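ATP-dependent helicase FUN30 (Saccharomyces cerevisiae S288c, PDB 5GN1) uses ATP hydrolysis to remodel nucleosomes as a Snf2-family helicase, supporting DNA end resection at double-strand breaks and heterochromatin organization. Local coordinates at residues A[70-75]-A[101-106]; A[110-115]-A[212-217]. All coordinates share one frame; numbering follows the deposited sequence.

Contact 1. Residues A[70-75]-A[101-106]; sequences IQIVLE and KNLIMA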
ATOM      1  N   ILE A  70      -7.038  -8.569  14.191  1.00 28.20           N
ATOM      2  CA  ILE A  70      -7.625  -9.900  14.289  1.00 26.20           C
ATOM      3  C   ILE A  70      -8.496  -9.996  15.536  1.00 25.45           C
ATOM      4  O   ILE A  70      -9.523 -10.682  15.527  1.00 25.19           O
ATOM      5  CB  ILE A  70      -6.528 -10.984  14.272  1.00 28.77           C
ATOM      6  CG1 ILE A  70      -5.936 -11.131  12.871  1.00 32.72           C
ATOM      7  CG2 ILE A  70      -7.075 -12.334  14.752  1.00 29.76           C
ATOM      8  CD1 ILE A  70      -6.845 -11.862  11.879  1.00 29.92           C
ATOM      9  N   GLN A  71      -8.150  -9.292  16.582  1.00 25.62           N
ATOM     10  CA  GLN A  71      -8.954  -9.271  17.790  1.00 36.11           C
ATOM     11  C   GLN A  71     -10.299  -8.600  17.489  1.00 38.77           C
ATOM     12  O   GLN A  71     -11.312  -9.090  17.906  1.00 34.63           O
ATOM     13  CB  GLN A  71      -8.237  -8.575  18.931  1.00 39.64           C
ATOM     14  CG  GLN A  71      -8.962  -8.642  20.271  1.00 50.64           C
ATOM     15  CD  GLN A  71      -8.166  -8.090  21.451  1.00 58.14           C
ATOM     16  OE1 GLN A  71      -6.996  -7.720  21.309  1.00 59.41           O
ATOM     17  NE2 GLN A  71      -8.801  -8.037  22.621  1.00 55.20           N
ATOM     18  N   ILE A  72     -10.295  -7.495  16.747  1.00 33.28           N
ATOM     19  CA  ILE A  72     -11.549  -6.851  16.362  1.00 25.65           C
ATOM     20  C   ILE A  72     -12.367  -7.791  15.491  1.00 27.98           C
ATOM     21  O   ILE A  72     -13.585  -7.934  15.678  1.00 30.74           O
ATOM     22  CB  ILE A  72     -11.277  -5.500  15.667  1.00 24.69           C
ATOM     23  CG1 ILE A  72     -10.467  -4.592  16.588  1.00 33.56           C
ATOM     24  CG2 ILE A  72     -12.574  -4.825  15.318  1.00 28.61           C
ATOM     25  CD1 ILE A  72     -10.013  -3.278  15.933  1.00 33.17           C
ATOM     26  N   VAL A  73     -11.703  -8.492  14.560  1.00 26.45           N
ATOM     27  CA  VAL A  73     -12.382  -9.475  13.717  1.00 20.66           C
ATOM     28  C   VAL A  73     -13.102 -10.510  14.573  1.00 34.17           C
ATOM     29  O   VAL A  73     -14.234 -10.916  14.272  1.00 31.45           O
ATOM     30  CB  VAL A  73     -11.379 -10.153  12.763  1.00 26.08           C
ATOM     31  CG1 VAL A  73     -12.056 -11.297  12.044  1.00 28.28           C
ATOM     32  CG2 VAL A  73     -10.832  -9.143  11.755  1.00 23.29           C
ATOM     33  N   LEU A  74     -12.440 -10.977  15.633  1.00 27.38           N
ATOM     34  CA  LEU A  74     -13.055 -11.939  16.540  1.00 34.71           C
ATOM     35  C   LEU A  74     -14.253 -11.327  17.250  1.00 28.06           C
ATOM     36  O   LEU A  74     -15.327 -11.930  17.301  1.00 34.47           O
ATOM     37  CB  LEU A  74     -12.028 -12.428  17.558  1.00 32.02           C
ATOM     38  CG  LEU A  74     -10.810 -13.164  16.994  1.00 34.72           C
ATOM     39  CD1 LEU A  74      -9.830 -13.546  18.121  1.00 37.42           C
ATOM     40  CD2 LEU A  74     -11.250 -14.380  16.186  1.00 33.47           C
ATOM     41  N   GLU A  75     -14.073 -10.136  17.830  1.00 30.34           N
ATOM     42  CA  GLU A  75     -15.174  -9.470  18.522  1.00 32.97           C
ATOM     43  C   GLU A  75     -16.318  -9.165  17.569  1.00 37.54           C
ATOM     44  O   GLU A  75     -17.492  -9.273  17.944  1.00 36.22           O
ATOM     45  CB  GLU A  75     -14.671  -8.192  19.192  1.00 34.75           C
ATOM     46  CG  GLU A  75     -13.662  -8.462  20.282  1.00 37.17           C
ATOM     47  CD  GLU A  75     -12.887  -7.233  20.674  1.00 49.46           C
ATOM     48  OE1 GLU A  75     -13.066  -6.172  20.033  1.00 37.66           O
ATOM     49  OE2 GLU A  75     -12.090  -7.331  21.629  1.00 52.20           O
ATOM     50  N   LYS A 101     -15.872  -5.503   5.306  1.00 24.52           N
ATOM     51  CA  LYS A 101     -15.124  -4.796   4.270  1.00 30.98           C
ATOM     52  C   LYS A 101     -13.929  -4.049   4.854  1.00 26.15           C
ATOM     53  O   LYS A 101     -12.794  -4.229   4.408  1.00 26.15           O
ATOM     54  CB  LYS A 101     -16.041  -3.826   3.524  1.00 31.67           C
ATOM     55  CG  LYS A 101     -17.175  -4.470   2.756  1.00 32.34           C
ATOM     56  CD  LYS A 101     -18.128  -3.399   2.230  1.00 40.68           C
ATOM     57  CE  LYS A 101     -18.777  -3.824   0.929  1.00 41.67           C
ATOM     58  NZ  LYS A 101     -19.089  -2.653   0.062  1.00 41.47           N
ATOM     59  N   ASN A 102     -14.159  -3.183   5.843  1.00 22.93           N
ATOM     60  CA  ASN A 102     -13.034  -2.383   6.315  1.00 27.86           C
ATOM     61  C   ASN A 102     -12.112  -3.149   7.258  1.00 22.49           C
ATOM     62  O   ASN A 102     -10.974  -2.715   7.465  1.00 20.66           O
ATOM     63  CB  ASN A 102     -13.501  -1.073   6.974  1.00 31.03           C
ATOM     64  CG  ASN A 102     -14.462  -1.281   8.132  1.00 32.67           C
ATOM     65  OD1 ASN A 102     -14.150  -1.959   9.112  1.00 28.90           O
ATOM     66  ND2 ASN A 102     -15.623  -0.623   8.053  1.00 36.84           N
ATOM     67  N   LEU A 103     -12.549  -4.290   7.803  1.00 22.86           N
ATOM     68  CA  LEU A 103     -11.637  -5.113   8.598  1.00 19.17           C
ATOM     69  C   LEU A 103     -10.673  -5.882   7.704  1.00 20.48           C
ATOM     70  O   LEU A 103      -9.474  -5.950   7.990  1.00 25.22           O
ATOM     71  CB  LEU A 103     -12.419  -6.086   9.492  1.00 24.00           C
ATOM     72  CG  LEU A 103     -13.143  -5.509  10.705  1.00 26.06           C
ATOM     73  CD1 LEU A 103     -14.077  -6.559  11.290  1.00 30.29           C
ATOM     74  CD2 LEU A 103     -12.148  -5.025  11.735  1.00 27.98           C
ATOM     75  N   ILE A 104     -11.191  -6.489   6.634  1.00 22.55           N
ATOM     76  CA  ILE A 104     -10.340  -7.084   5.601  1.00 24.44           C
ATOM     77  C   ILE A 104      -9.373  -6.048   5.036  1.00 24.68           C
ATOM     78  O   ILE A 104      -8.206  -6.349   4.751  1.00 20.95           O
ATOM     79  CB  ILE A 104     -11.213  -7.705   4.490  1.00 26.46           C
ATOM     80  CG1 ILE A 104     -12.002  -8.925   5.009  1.00 26.73           C
ATOM     81  CG2 ILE A 104     -10.380  -8.060   3.256  1.00 23.53           C
ATOM     82  CD1 ILE A 104     -11.201  -9.904   5.778  1.00 28.18           C
ATOM     83  N   MET A 105      -9.841  -4.812   4.859  1.00 23.22           N
ATOM     84  CA  MET A 105      -8.965  -3.766   4.348  1.00 20.31           C
ATOM     85  C   MET A 105      -7.831  -3.480   5.318  1.00 20.99           C
ATOM     86  O   MET A 105      -6.673  -3.331   4.909  1.00 18.31           O
ATOM     87  CB  MET A 105      -9.766  -2.492   4.077  1.00 20.72           C
ATOM     88  CG  MET A 105      -8.875  -1.336   3.690  1.00 31.23           C
ATOM     89  SD  MET A 105      -8.158  -1.649   2.062  1.00 42.98           S
ATOM     90  CE  MET A 105      -9.433  -0.872   1.063  1.00 48.30           C
ATOM     91  N   ALA A 106      -8.146  -3.403   6.610  1.00 19.17           N
ATOM     92  CA  ALA A 106      -7.125  -3.155   7.619  1.00 22.09           C
ATOM     93  C   ALA A 106      -6.107  -4.294   7.674  1.00 20.25           C
ATOM     94  O   ALA A 106      -4.908  -4.047   7.841  1.00 19.86           O
ATOM     95  CB  ALA A 106      -7.783  -2.951   8.984  1.00 23.45           C
TER

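Contact 2. Residues A[110-115]-A[212-217]; sequences ASLHPL and TQVLDI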
ATOM      1  N   ALA A 110      -2.092  -3.919   7.043  1.00 18.94           N
ATOM      2  CA  ALA A 110      -1.116  -4.346   8.041  1.00 19.95           C
ATOM      3  C   ALA A 110      -0.107  -5.335   7.453  1.00 18.39           C
ATOM      4  O   ALA A 110       1.054  -5.352   7.868  1.00 22.90           O
ATOM      5  CB  ALA A 110      -1.838  -4.952   9.257  1.00 19.58           C
ATOM      6  N   SER A 111      -0.523  -6.145   6.481  1.00 18.91           N
ATOM      7  CA  SER A 111       0.413  -7.007   5.762  1.00 20.29           C
ATOM      8  C   SER A 111       1.425  -6.222   4.922  1.00 24.73           C
ATOM      9  O   SER A 111       2.424  -6.802   4.484  1.00 22.33           O
ATOM     10  CB  SER A 111      -0.353  -7.954   4.836  1.00 19.53           C
ATOM     11  OG  SER A 111      -1.399  -8.633   5.515  1.00 24.42           O
ATOM     12  N   LEU A 112       1.173  -4.936   4.655  1.00 20.26           N
ATOM     13  CA  LEU A 112       2.011  -4.113   3.781  1.00 20.05           C
ATOM     14  C   LEU A 112       2.990  -3.230   4.541  1.00 21.66           C
ATOM     15  O   LEU A 112       4.195  -3.262   4.262  1.00 19.75           O
ATOM     16  CB  LEU A 112       1.129  -3.232   2.882  1.00 14.83           C
ATOM     17  CG  LEU A 112       0.207  -4.041   1.989  1.00 20.14           C
ATOM     18  CD1 LEU A 112      -0.718  -3.144   1.146  1.00 20.04           C
ATOM     19  CD2 LEU A 112       1.044  -4.984   1.124  1.00 25.19           C
ATOM     20  N   HIS A 113       2.495  -2.407   5.474  1.00 16.15           N
ATOM     21  CA  HIS A 113       3.347  -1.405   6.097  1.00 16.36           C
ATOM     22  C   HIS A 113       2.718  -0.782   7.339  1.00 20.02           C
ATOM     23  O   HIS A 113       1.561  -0.339   7.298  1.00 22.19           O
ATOM     24  CB  HIS A 113       3.682  -0.300   5.087  1.00 17.27           C
ATOM     25  CG  HIS A 113       4.987   0.363   5.364  1.00 20.57           C
ATOM     26  ND1 HIS A 113       5.201   1.131   6.485  1.00 18.49           N
ATOM     27  CD2 HIS A 113       6.157   0.349   4.683  1.00 17.10           C
ATOM     28  CE1 HIS A 113       6.449   1.564   6.486  1.00 21.00           C
ATOM     29  NE2 HIS A 113       7.052   1.096   5.408  1.00 21.50           N
ATOM     30  N   PRO A 114       3.449  -0.739   8.460  1.00 23.84           N
ATOM     31  CA  PRO A 114       2.925  -0.073   9.670  1.00 26.77           C
ATOM     32  C   PRO A 114       2.520   1.366   9.460  1.00 25.60           C
ATOM     33  O   PRO A 114       1.602   1.844  10.142  1.00 21.39           O
ATOM     34  CB  PRO A 114       4.100  -0.160  10.653  1.00 22.78           C
ATOM     35  CG  PRO A 114       4.846  -1.398  10.238  1.00 21.27           C
ATOM     36  CD  PRO A 114       4.687  -1.494   8.726  1.00 21.73           C
ATOM     37  N   LEU A 115       3.189   2.092   8.563  1.00 19.47           N
ATOM     38  CA  LEU A 115       2.876   3.512   8.438  1.00 22.50           C
ATOM     39  C   LEU A 115       1.571   3.764   7.709  1.00 23.31           C
ATOM     40  O   LEU A 115       1.246   4.921   7.459  1.00 20.63           O
ATOM     41  CB  LEU A 115       4.010   4.260   7.725  1.00 20.85           C
ATOM     42  CG  LEU A 115       5.365   4.235   8.449  1.00 21.77           C
ATOM     43  CD1 LEU A 115       6.388   5.119   7.712  1.00 23.64           C
ATOM     44  CD2 LEU A 115       5.222   4.640   9.918  1.00 23.80           C
ATOM     45  N   THR A 212      -2.268   3.895  -3.485  1.00 20.07           N
ATOM     46  CA  THR A 212      -1.445   5.091  -3.668  1.00 21.91           C
ATOM     47  C   THR A 212      -0.684   5.451  -2.403  1.00 20.29           C
ATOM     48  O   THR A 212       0.422   6.000  -2.482  1.00 18.54           O
ATOM     49  CB  THR A 212      -2.299   6.280  -4.121  1.00 29.01           C
ATOM     50  OG1 THR A 212      -3.444   6.404  -3.272  1.00 31.45           O
ATOM     51  CG2 THR A 212      -2.747   6.092  -5.567  1.00 33.98           C
ATOM     52  N   GLN A 213      -1.248   5.139  -1.226  1.00 20.66           N
ATOM     53  CA  GLN A 213      -0.530   5.359   0.032  1.00 19.09           C
ATOM     54  C   GLN A 213       0.762   4.554   0.094  1.00 18.92           C
ATOM     55  O   GLN A 213       1.762   5.003   0.676  1.00 17.48           O
ATOM     56  CB  GLN A 213      -1.414   4.982   1.215  1.00 22.44           C
ATOM     57  CG  GLN A 213      -2.614   5.863   1.479  1.00 27.12           C
ATOM     58  CD  GLN A 213      -3.506   5.247   2.553  1.00 33.43           C
ATOM     59  OE1 GLN A 213      -4.110   4.188   2.347  1.00 37.85           O
ATOM     60  NE2 GLN A 213      -3.578   5.896   3.702  1.00 32.94           N
ATOM     61  N   VAL A 214       0.746   3.340  -0.455  1.00 15.43           N
ATOM     62  CA  VAL A 214       1.978   2.559  -0.539  1.00 16.10           C
ATOM     63  C   VAL A 214       2.975   3.223  -1.483  1.00 14.83           C
ATOM     64  O   VAL A 214       4.169   3.291  -1.178  1.00 16.83           O
ATOM     65  CB  VAL A 214       1.665   1.108  -0.950  1.00 16.28           C
ATOM     66  CG1 VAL A 214       2.943   0.369  -1.403  1.00 20.13           C
ATOM     67  CG2 VAL A 214       0.985   0.364   0.208  1.00 19.56           C
ATOM     68  N   LEU A 215       2.510   3.730  -2.635  1.00 17.52           N
ATOM     69  CA  LEU A 215       3.410   4.442  -3.549  1.00 17.31           C
ATOM     70  C   LEU A 215       4.084   5.634  -2.865  1.00 19.93           C
ATOM     71  O   LEU A 215       5.287   5.876  -3.049  1.00 17.93           O
ATOM     72  CB  LEU A 215       2.643   4.903  -4.792  1.00 18.00           C
ATOM     73  CG  LEU A 215       2.132   3.753  -5.680  1.00 21.02           C
ATOM     74  CD1 LEU A 215       1.403   4.262  -6.896  1.00 23.01           C
ATOM     75  CD2 LEU A 215       3.296   2.843  -6.108  1.00 21.04           C
ATOM     76  N   ASP A 216       3.323   6.393  -2.071  1.00 16.88           N
ATOM     77  CA  ASP A 216       3.903   7.497  -1.308  1.00 17.42           C
ATOM     78  C   ASP A 216       5.004   7.007  -0.377  1.00 16.96           C
ATOM     79  O   ASP A 216       6.066   7.637  -0.260  1.00 20.74           O
ATOM     80  CB  ASP A 216       2.806   8.215  -0.502  1.00 18.48           C
ATOM     81  CG  ASP A 216       1.684   8.789  -1.380  1.00 27.68           C
ATOM     82  OD1 ASP A 216       1.901   9.005  -2.593  1.00 27.83           O
ATOM     83  OD2 ASP A 216       0.578   9.052  -0.848  1.00 25.96           O
ATOM     84  N   ILE A 217       4.769   5.895   0.315  1.00 16.78           N
ATOM     85  CA  ILE A 217       5.792   5.392   1.228  1.00 18.20           C
ATOM     86  C   ILE A 217       7.016   4.946   0.450  1.00 18.86           C
ATOM     87  O   ILE A 217       8.159   5.168   0.874  1.00 16.84           O
ATOM     88  CB  ILE A 217       5.239   4.244   2.088  1.00 17.83           C
ATOM     89  CG1 ILE A 217       4.139   4.752   3.017  1.00 21.44           C
ATOM     90  CG2 ILE A 217       6.362   3.629   2.899  1.00 20.65           C
ATOM     91  CD1 ILE A 217       3.341   3.620   3.687  1.00 16.78           C
TER

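Contact 1. Residues A[70-75]-A[101-106]
Leu103 reaches from helix 100-110 onto Ile72 and Val73 of helix 60-82, and all the cross-contact packing passes through its side chain. Its CB lies 4.1 Å from Val73 CG2, the branch of that valine set anti to the carbonyl carbon. CG continues anti to the carbonyl carbon of Leu103 (chi1 -73°), a turn that carries the two methyls across to the opposing helix. There they divide. CD1 approaches the root of Val73, 4.2 Å from Val73 CA and an equal 4.2 Å from Val73 CG2, and the leucine and valine lie alongside one another with their ends pointing opposite ways. CD2 takes the tighter position, 3.6 Å from Ile72 CG2, and it also lies 4.1 Å from Ile72 CB, so it meets the beta-branch rather than the outer CD1 of the isoleucine. The nearest CA atoms are those of Val73 and Leu103, 6.8 Å apart. The two helical segments run in roughly opposite directions, an antiparallel helix pair consistent with the helical protrusions by which Snf2 enzymes elaborate their RecA-like lobes. No hydrogen bond crosses between the segments, and their joint burial amounts to 145 Å². Glu69 and His76, one turn of helix 60-82 before and after the touching pair, extend the surface against which Leu103 packs. Behind helix 60-82, Ile70 and Leu74 rest on helix 345-359.

Contact 2. Residues A[110-115]-A[212-217]
Ile217 covers one face of the His113 ring and has the most surface buried here, 77 Å². Its CG1 lies anti to the carbonyl carbon (chi1 -65°), which leaves CG2 anti to the backbone N and over the ring. CG2 is 3.9 Å from the ring centroid and 26° off the normal, a CH-pi contact. The other branch ends in CD1, which reaches His113 CG at 4.0 Å and Leu115 CB at 4.1 Å. The imidazole is held at both nitrogens: ND1 accepts Leu115 N at 3.0 Å in the ring plane, with a nearly straight N-H...N angle of 167°, while NE2 is hydrogen-bonded to Trp181 O. This pairing is consistent with a proton on NE2. An alanine in place of His113 is likely to leave Trp181 O and Leu115 N without these mates and to open a gap beneath Ile217 CG2. Val214, one turn earlier on the helix, receives Leu112 nearly at right angles, with Val214 CG2 4.0 Å from Leu112 CD1. Helix 212-224 joins strand 205-209 to the parallel strand 229-232, so the loop 110-115 packs on the helix of a beta-alpha-beta crossover, the building unit of a RecA-like lobe.

Overall arrangement
Both segments of contact 1 precede those of contact 2 along the chain, and helix 100-110 joins them: residues 101-106 lie on it, while residues 110-115 start at its last residue and continue into the following loop. The centres of the two contacts are about 18 Å apart. The centre of contact 2 lies about 4 Å from the centre of the chain, against helix 212-224 of the C-terminal RecA-like lobe of the FUN30 ATPase domain; that of contact 1 lies about 17 Å out. Strand 49-56 is an outermost strand of the sheet, and helices 60-82 and 100-110 follow it; contact 2 then brings the end of helix 100-110 against the core, consistent with a protrusion packed on the lobe.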